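Local coordinates for mannosylglycerate hydrolase MGH1-like glycoside hydrolase domain-containing protein (Thermus thermophilus HB8, PDB 4WVA) that hydrolyses mannosylglycerate to mannose and glycerate, and glucosylglycerate to glucose and glycerate, as a GH63 enzyme built on an (alpha/alpha)6 barrel, at residues 20-33 against 66-78. Sequence-based numbering, arbitrary orientation.
Sequences FTVPAHGLYPYQWL and DGMLPHIVFHEQS
H75 lies between F20 and V73: the F20 ring covers one face in an offset stack, planes 16° apart and centroids 4.1 Å apart, V73 CG1 presses on the other, and Q31 CB sits at the edge. Y30 has P29 CG off toward the rim of one face and, edge-to-face, F74 CD1 over the centre of the other, 3.5 Å from Y30 CD2; H75 O lies in the ring plane at its rim. CG stands anti to the carbonyl carbon (chi1 -59°), which turns the Y30 ring onto F74; Y30 CB touches I72 CG2. Shortening this tyrosine to alanine would probably strip the edge of F74 of its aromatic face and open a gap beside P29. On W32, I72 CG1 sits over one face, a CH-pi contact 3.7 Å from the five-membered ring's centroid, and Y28 CD1 over the other. The backbones pair antiparallel: V73 N gives a 2.9 Å bond to Q31 O, Q31 N a longer one to V73 O, and L33 N closes the run on H71 O. Y28, W32 and L33 probably bind substrate, and H71, held by S99 through ND1, touches Q103. Strand 72-74 runs between 31-32 and 97-98, with helix 48-62 against F20, Q31 and H75, and helix 33-43 starting directly after W32.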
loop_
_atom_site.group_PDB
_atom_site.type_symbol
_atom_site.label_atom_id
_atom_site.label_comp_id
_atom_site.label_asym_id
_atom_site.label_seq_id
_atom_site.Cartn_x
_atom_site.Cartn_y
_atom_site.Cartn_z
ATOM N N PHE A 20 -36.090 -12.601 -8.424
ATOM C CA PHE A 20 -35.416 -12.175 -7.199
ATOM C C PHE A 20 -35.822 -13.114 -6.080
ATOM O O PHE A 20 -36.745 -13.914 -6.233
ATOM C CB PHE A 20 -35.744 -10.724 -6.838
ATOM C CG PHE A 20 -37.164 -10.518 -6.374
ATOM C CD1 PHE A 20 -37.489 -10.547 -5.030
ATOM C CD2 PHE A 20 -38.170 -10.284 -7.303
ATOM C CE1 PHE A 20 -38.812 -10.401 -4.616
ATOM C CE2 PHE A 20 -39.485 -10.127 -6.896
ATOM C CZ PHE A 20 -39.796 -10.165 -5.552
ATOM N N THR A 21 -35.082 -13.041 -4.978
ATOM C CA THR A 21 -35.275 -13.907 -3.839
ATOM C C THR A 21 -35.574 -13.040 -2.629
ATOM O O THR A 21 -34.853 -12.077 -2.343
ATOM C CB THR A 21 -33.999 -14.734 -3.598
ATOM O OG1 THR A 21 -33.543 -15.282 -4.843
ATOM C CG2 THR A 21 -34.246 -15.822 -2.598
ATOM N N VAL A 22 -36.668 -13.314 -1.938
ATOM C CA VAL A 22 -36.909 -12.624 -0.674
ATOM C C VAL A 22 -35.911 -13.071 0.383
ATOM O O VAL A 22 -35.551 -14.238 0.432
ATOM C CB VAL A 22 -38.335 -12.810 -0.131
ATOM C CG1 VAL A 22 -39.337 -12.282 -1.133
ATOM C CG2 VAL A 22 -38.631 -14.252 0.272
ATOM N N PRO A 23 -35.447 -12.137 1.231
ATOM C CA PRO A 23 -34.550 -12.593 2.294
ATOM C C PRO A 23 -35.172 -13.596 3.256
ATOM O O PRO A 23 -34.478 -14.478 3.769
ATOM C CB PRO A 23 -34.158 -11.297 3.008
ATOM C CG PRO A 23 -34.249 -10.262 1.940
ATOM C CD PRO A 23 -35.417 -10.671 1.089
ATOM N N ALA A 24 -36.475 -13.456 3.509
ATOM C CA ALA A 24 -37.199 -14.430 4.329
ATOM C C ALA A 24 -38.682 -14.229 4.081
ATOM O O ALA A 24 -39.117 -13.101 3.984
ATOM C CB ALA A 24 -36.892 -14.246 5.797
ATOM N N HIS A 25 -39.421 -15.330 3.950
ATOM C CA HIS A 25 -40.878 -15.289 3.784
ATOM C C HIS A 25 -41.533 -14.435 4.866
ATOM O O HIS A 25 -41.225 -14.580 6.042
ATOM C CB HIS A 25 -41.466 -16.705 3.863
ATOM C CG HIS A 25 -42.952 -16.733 3.682
ATOM N ND1 HIS A 25 -43.824 -16.785 4.744
ATOM C CD2 HIS A 25 -43.718 -16.622 2.569
ATOM C CE1 HIS A 25 -45.067 -16.751 4.295
ATOM N NE2 HIS A 25 -45.033 -16.657 2.978
ATOM N N GLY A 26 -42.432 -13.549 4.463
ATOM C CA GLY A 26 -43.226 -12.766 5.409
ATOM C C GLY A 26 -42.477 -11.578 5.977
ATOM O O GLY A 26 -42.896 -10.422 5.804
ATOM N N LEU A 27 -41.369 -11.865 6.662
ATOM C CA LEU A 27 -40.564 -10.854 7.357
ATOM C C LEU A 27 -39.960 -9.812 6.406
ATOM O O LEU A 27 -39.971 -8.591 6.679
ATOM C CB LEU A 27 -39.446 -11.570 8.154
ATOM C CG LEU A 27 -38.405 -10.706 8.876
ATOM C CD1 LEU A 27 -39.020 -9.745 9.889
ATOM C CD2 LEU A 27 -37.380 -11.593 9.578
ATOM N N TYR A 28 -39.420 -10.306 5.296
ATOM C CA TYR A 28 -38.756 -9.475 4.310
ATOM C C TYR A 28 -39.277 -9.794 2.913
ATOM O O TYR A 28 -38.589 -10.412 2.102
ATOM C CB TYR A 28 -37.254 -9.730 4.375
ATOM C CG TYR A 28 -36.578 -9.433 5.689
ATOM C CD1 TYR A 28 -36.653 -8.182 6.284
ATOM C CD2 TYR A 28 -35.807 -10.408 6.319
ATOM C CE1 TYR A 28 -36.003 -7.904 7.466
ATOM C CE2 TYR A 28 -35.152 -10.145 7.501
ATOM C CZ TYR A 28 -35.270 -8.901 8.093
ATOM O OH TYR A 28 -34.573 -8.622 9.236
ATOM N N PRO A 29 -40.508 -9.350 2.606
ATOM C CA PRO A 29 -41.243 -9.843 1.431
ATOM C C PRO A 29 -40.984 -9.039 0.150
ATOM O O PRO A 29 -41.880 -8.853 -0.692
ATOM C CB PRO A 29 -42.696 -9.725 1.907
ATOM C CG PRO A 29 -42.671 -8.468 2.713
ATOM C CD PRO A 29 -41.349 -8.488 3.455
ATOM N N TYR A 30 -39.742 -8.575 -0.022
ATOM C CA TYR A 30 -39.375 -7.736 -1.139
ATOM C C TYR A 30 -37.939 -8.090 -1.490
ATOM O O TYR A 30 -37.383 -9.074 -0.949
ATOM C CB TYR A 30 -39.456 -6.234 -0.782
ATOM C CG TYR A 30 -40.805 -5.738 -0.319
ATOM C CD1 TYR A 30 -41.866 -5.668 -1.214
ATOM C CD2 TYR A 30 -41.008 -5.305 0.990
ATOM C CE1 TYR A 30 -43.107 -5.195 -0.808
ATOM C CE2 TYR A 30 -42.257 -4.830 1.397
ATOM C CZ TYR A 30 -43.293 -4.790 0.481
ATOM O OH TYR A 30 -44.555 -4.315 0.849
ATOM N N GLN A 31 -37.349 -7.337 -2.409
ATOM C CA GLN A 31 -35.929 -7.507 -2.754
ATOM C C GLN A 31 -35.039 -6.506 -2.007
ATOM O O GLN A 31 -35.260 -5.296 -2.071
ATOM C CB GLN A 31 -35.715 -7.370 -4.259
ATOM C CG GLN A 31 -34.258 -7.508 -4.700
ATOM C CD GLN A 31 -34.031 -7.693 -6.191
ATOM O OE1 GLN A 31 -33.078 -8.389 -6.608
ATOM N NE2 GLN A 31 -34.842 -7.051 -7.008
ATOM N N TRP A 32 -34.024 -7.030 -1.318
ATOM C CA TRP A 32 -33.040 -6.198 -0.614
ATOM C C TRP A 32 -31.695 -6.220 -1.360
ATOM O O TRP A 32 -31.323 -7.222 -1.952
ATOM C CB TRP A 32 -32.817 -6.729 0.805
ATOM C CG TRP A 32 -33.598 -6.042 1.873
ATOM C CD1 TRP A 32 -33.119 -5.120 2.750
ATOM C CD2 TRP A 32 -34.983 -6.210 2.198
ATOM N NE1 TRP A 32 -34.092 -4.721 3.611
ATOM C CE2 TRP A 32 -35.253 -5.370 3.298
ATOM C CE3 TRP A 32 -36.020 -6.979 1.666
ATOM C CZ2 TRP A 32 -36.510 -5.268 3.865
ATOM C CZ3 TRP A 32 -37.281 -6.883 2.250
ATOM C CH2 TRP A 32 -37.512 -6.035 3.320
ATOM N N LEU A 33 -30.986 -5.100 -1.311
ATOM C CA LEU A 33 -29.758 -4.877 -2.071
ATOM C C LEU A 33 -28.629 -5.818 -1.655
ATOM O O LEU A 33 -28.189 -6.646 -2.478
ATOM C CB LEU A 33 -29.332 -3.413 -1.921
ATOM C CG LEU A 33 -28.237 -2.836 -2.822
ATOM C CD1 LEU A 33 -28.181 -1.326 -2.592
ATOM C CD2 LEU A 33 -26.874 -3.482 -2.596
ATOM N N ASP A 66 -30.589 8.874 -11.135
ATOM C CA ASP A 66 -29.294 9.452 -10.799
ATOM C C ASP A 66 -28.231 8.396 -10.458
ATOM O O ASP A 66 -27.132 8.750 -10.060
ATOM C CB ASP A 66 -29.442 10.447 -9.641
ATOM C CG ASP A 66 -29.992 9.805 -8.365
ATOM O OD1 ASP A 66 -30.353 8.598 -8.372
ATOM O OD2 ASP A 66 -30.077 10.528 -7.347
ATOM N N GLY A 67 -28.570 7.116 -10.618
ATOM C CA GLY A 67 -27.630 6.020 -10.349
ATOM C C GLY A 67 -27.799 5.382 -8.981
ATOM O O GLY A 67 -27.228 4.311 -8.716
ATOM N N MET A 68 -28.582 5.996 -8.102
ATOM C CA MET A 68 -28.741 5.450 -6.767
ATOM C C MET A 68 -29.376 4.067 -6.823
ATOM O O MET A 68 -30.384 3.873 -7.500
ATOM C CB MET A 68 -29.611 6.338 -5.889
ATOM C CG MET A 68 -29.552 5.885 -4.447
ATOM S SD MET A 68 -30.762 6.655 -3.380
ATOM C CE MET A 68 -32.183 5.710 -3.935
ATOM N N LEU A 69 -28.778 3.111 -6.113
ATOM C CA LEU A 69 -29.380 1.793 -5.939
ATOM C C LEU A 69 -29.965 1.740 -4.535
ATOM O O LEU A 69 -29.243 1.883 -3.557
ATOM C CB LEU A 69 -28.337 0.700 -6.149
ATOM C CG LEU A 69 -28.896 -0.711 -6.345
ATOM C CD1 LEU A 69 -29.670 -0.836 -7.637
ATOM C CD2 LEU A 69 -27.750 -1.704 -6.335
ATOM N N PRO A 70 -31.284 1.557 -4.415
ATOM C CA PRO A 70 -31.953 1.621 -3.119
ATOM C C PRO A 70 -31.843 0.304 -2.368
ATOM O O PRO A 70 -31.651 -0.728 -3.009
ATOM C CB PRO A 70 -33.408 1.857 -3.508
ATOM C CG PRO A 70 -33.543 1.130 -4.785
ATOM C CD PRO A 70 -32.222 1.238 -5.496
ATOM N N HIS A 71 -31.986 0.318 -1.048
ATOM C CA HIS A 71 -31.831 -0.929 -0.283
ATOM C C HIS A 71 -33.023 -1.869 -0.414
ATOM O O HIS A 71 -32.853 -3.066 -0.273
ATOM C CB HIS A 71 -31.445 -0.678 1.168
ATOM C CG HIS A 71 -32.581 -0.469 2.112
ATOM N ND1 HIS A 71 -33.542 0.508 1.943
ATOM C CD2 HIS A 71 -32.838 -1.047 3.308
ATOM C CE1 HIS A 71 -34.359 0.498 2.984
ATOM N NE2 HIS A 71 -33.952 -0.441 3.824
ATOM N N ILE A 72 -34.199 -1.344 -0.770
ATOM C CA ILE A 72 -35.362 -2.199 -1.017
ATOM C C ILE A 72 -36.041 -1.822 -2.325
ATOM O O ILE A 72 -36.243 -0.636 -2.591
ATOM C CB ILE A 72 -36.420 -2.143 0.126
ATOM C CG1 ILE A 72 -35.809 -2.441 1.495
ATOM C CG2 ILE A 72 -37.528 -3.169 -0.139
ATOM C CD1 ILE A 72 -36.748 -2.163 2.661
ATOM N N VAL A 73 -36.363 -2.839 -3.129
ATOM C CA VAL A 73 -37.253 -2.722 -4.269
ATOM C C VAL A 73 -38.577 -3.375 -3.863
ATOM O O VAL A 73 -38.636 -4.592 -3.598
ATOM C CB VAL A 73 -36.707 -3.408 -5.536
ATOM C CG1 VAL A 73 -37.614 -3.148 -6.721
ATOM C CG2 VAL A 73 -35.307 -2.912 -5.855
ATOM N N PHE A 74 -39.628 -2.563 -3.813
ATOM C CA PHE A 74 -40.936 -3.016 -3.305
ATOM C C PHE A 74 -41.772 -3.703 -4.404
ATOM O O PHE A 74 -42.893 -3.262 -4.749
ATOM C CB PHE A 74 -41.711 -1.845 -2.675
ATOM C CG PHE A 74 -41.070 -1.268 -1.433
ATOM C CD1 PHE A 74 -40.946 -2.033 -0.285
ATOM C CD2 PHE A 74 -40.605 0.051 -1.392
ATOM C CE1 PHE A 74 -40.387 -1.509 0.874
ATOM C CE2 PHE A 74 -40.039 0.572 -0.237
ATOM C CZ PHE A 74 -39.930 -0.206 0.900
ATOM N N HIS A 75 -41.245 -4.794 -4.946
ATOM C CA HIS A 75 -41.990 -5.595 -5.911
ATOM C C HIS A 75 -43.366 -5.987 -5.366
ATOM O O HIS A 75 -43.485 -6.387 -4.213
ATOM C CB HIS A 75 -41.260 -6.889 -6.256
ATOM C CG HIS A 75 -39.883 -6.697 -6.807
ATOM N ND1 HIS A 75 -39.639 -6.267 -8.094
ATOM C CD2 HIS A 75 -38.668 -6.880 -6.231
ATOM C CE1 HIS A 75 -38.333 -6.220 -8.297
ATOM N NE2 HIS A 75 -37.724 -6.595 -7.185
ATOM N N GLU A 76 -44.379 -5.871 -6.224
ATOM C CA GLU A 76 -45.732 -6.348 -5.912
ATOM C C GLU A 76 -45.749 -7.877 -5.933
ATOM O O GLU A 76 -45.036 -8.497 -6.731
ATOM C CB GLU A 76 -46.754 -5.805 -6.924
ATOM C CG GLU A 76 -46.796 -4.279 -7.010
ATOM C CD GLU A 76 -48.133 -3.712 -7.495
ATOM O OE1 GLU A 76 -49.128 -4.471 -7.592
ATOM O OE2 GLU A 76 -48.195 -2.486 -7.761
ATOM N N GLN A 77 -46.546 -8.472 -5.046
ATOM C CA GLN A 77 -46.693 -9.930 -4.948
ATOM C C GLN A 77 -47.207 -10.501 -6.259
ATOM O O GLN A 77 -48.117 -9.947 -6.867
ATOM C CB GLN A 77 -47.667 -10.296 -3.806
ATOM C CG GLN A 77 -47.804 -11.790 -3.487
ATOM C CD GLN A 77 -46.535 -12.430 -2.921
ATOM O OE1 GLN A 77 -45.580 -12.712 -3.655
ATOM N NE2 GLN A 77 -46.531 -12.690 -1.613
ATOM N N SER A 78 -46.586 -11.589 -6.702
ATOM C CA SER A 78 -47.016 -12.299 -7.900
ATOM C C SER A 78 -47.290 -13.749 -7.553
ATOM O O SER A 78 -46.785 -14.273 -6.567
ATOM C CB SER A 78 -45.945 -12.234 -8.976
ATOM O OG SER A 78 -44.770 -12.861 -8.528
#